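Local coordinates for secretin XcpQ (PDB 4E9J), which forms, with its periplasmic N-terminal domains represented here, the outer-membrane channel through which the type II secretion system exports proteins such as elastase LasB, at residues A[210-215]-A[221-226]. Numbering follows the deposited sequence.
Sequences AQVIAD and LIILGP
Ile213 and Ile222 face each other as a hydrogen-bonded pair in an antiparallel beta hairpin, in the region assigned to N2. Ile213 N donates to Ile222 O, and Ile222 N to Ile213 O, both at 2.8 Å. Gln211 and Leu224 form the next such pair. There Gln211 N reaches Leu224 O at 2.8 Å, and Leu224 N donates back to Gln211 O at 2.9 Å.

The side chain of Ile213 starts with Ile213 CB, 4.0 Å from Ile222 O and 4.2 Å from Ile222 CB. Ile213 CG1 lies anti to the carbonyl carbon (chi1 -71°) and leads diagonally to Leu224, coming 4.1 Å from Leu224 CD1. At the tip, Ile213 CD1 closes to 3.6 Å from Leu224 CD1.

On the other face, Val212 and Ile223 stand alongside each other as a non-hydrogen-bonded pair. Val212 CG1 sits 3.9 Å from Ile223 CD1 and also touches Leu221 CD2.

Strand 220-224 is the middle of a three-stranded antiparallel sheet, with strand 178-182 along its second edge. The Val212, Leu221 and Ile223 face packs on helices 188-201 and 227-240, including Leu195 and Leu233. The Ile213, Ile222 and Leu224 face packs against Leu131 of helix 125-132, in the region assigned to N1, consistent with a place at the N1-N2 interface.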
# COMPACT_ATOMS: atom_id res chain seq x y z
N ALA A 210 -10.42 23.36 7.96
CA ALA A 210 -9.40 22.41 7.54
C ALA A 210 -8.88 21.62 8.76
O ALA A 210 -9.20 21.97 9.89
CB ALA A 210 -8.27 23.11 6.83
N GLN A 211 -8.17 20.52 8.53
CA GLN A 211 -7.69 19.64 9.61
C GLN A 211 -6.31 19.11 9.21
O GLN A 211 -6.02 19.07 8.02
CB GLN A 211 -8.72 18.50 9.80
CG GLN A 211 -8.26 17.30 10.63
CD GLN A 211 -9.32 16.23 10.73
OE1 GLN A 211 -10.49 16.43 10.39
NE2 GLN A 211 -8.95 15.06 11.21
N VAL A 212 -5.44 18.77 10.21
CA VAL A 212 -4.06 18.28 10.01
C VAL A 212 -3.96 16.89 10.56
O VAL A 212 -4.45 16.68 11.66
CB VAL A 212 -3.00 19.14 10.80
CG1 VAL A 212 -1.58 18.71 10.45
CG2 VAL A 212 -3.15 20.62 10.56
N ILE A 213 -3.24 15.97 9.87
CA ILE A 213 -2.87 14.66 10.38
C ILE A 213 -1.34 14.61 10.26
O ILE A 213 -0.79 14.76 9.15
CB ILE A 213 -3.52 13.47 9.62
CG1 ILE A 213 -5.05 13.42 9.94
CG2 ILE A 213 -2.83 12.15 9.97
CD1 ILE A 213 -5.87 12.46 9.09
N ALA A 214 -0.67 14.39 11.40
CA ALA A 214 0.77 14.27 11.45
C ALA A 214 1.16 12.87 10.95
O ALA A 214 0.48 11.91 11.28
CB ALA A 214 1.22 14.47 12.89
N ASP A 215 2.20 12.73 10.14
CA ASP A 215 2.72 11.42 9.70
C ASP A 215 4.19 11.46 9.99
O ASP A 215 5.01 11.85 9.16
CB ASP A 215 2.39 11.15 8.23
CG ASP A 215 2.90 9.83 7.68
OD1 ASP A 215 3.41 9.01 8.47
OD2 ASP A 215 2.71 9.58 6.47
N LEU A 221 2.98 16.25 6.74
CA LEU A 221 1.65 16.61 7.17
C LEU A 221 0.67 16.24 6.10
O LEU A 221 0.93 16.46 4.91
CB LEU A 221 1.53 18.13 7.37
CG LEU A 221 2.46 18.76 8.37
CD1 LEU A 221 2.29 20.27 8.37
CD2 LEU A 221 2.23 18.19 9.75
N ILE A 222 -0.50 15.76 6.51
CA ILE A 222 -1.62 15.47 5.60
C ILE A 222 -2.69 16.48 5.98
O ILE A 222 -3.07 16.53 7.14
CB ILE A 222 -2.10 14.04 5.74
CG1 ILE A 222 -0.99 13.07 5.33
CG2 ILE A 222 -3.37 13.82 4.92
CD1 ILE A 222 -1.21 11.64 5.88
N ILE A 223 -3.06 17.36 5.05
CA ILE A 223 -4.03 18.42 5.29
C ILE A 223 -5.34 18.07 4.60
O ILE A 223 -5.36 17.81 3.40
CB ILE A 223 -3.48 19.76 4.76
CG1 ILE A 223 -2.02 20.04 5.22
CG2 ILE A 223 -4.45 20.93 5.12
CD1 ILE A 223 -1.80 19.97 6.75
N LEU A 224 -6.45 18.13 5.35
CA LEU A 224 -7.79 17.84 4.85
C LEU A 224 -8.67 19.02 5.08
O LEU A 224 -8.34 19.91 5.85
CB LEU A 224 -8.35 16.66 5.58
CG LEU A 224 -7.62 15.37 5.29
CD1 LEU A 224 -7.02 14.82 6.58
CD2 LEU A 224 -8.53 14.39 4.60
N GLY A 225 -9.81 19.00 4.40
CA GLY A 225 -10.85 20.01 4.53
C GLY A 225 -11.51 20.37 3.23
O GLY A 225 -11.13 19.86 2.18
N PRO A 226 -12.47 21.31 3.28
CA PRO A 226 -13.07 21.80 2.03
C PRO A 226 -12.00 22.51 1.17
O PRO A 226 -10.95 22.92 1.68
CB PRO A 226 -14.20 22.71 2.51
CG PRO A 226 -13.86 23.08 3.87
CD PRO A 226 -13.00 22.02 4.45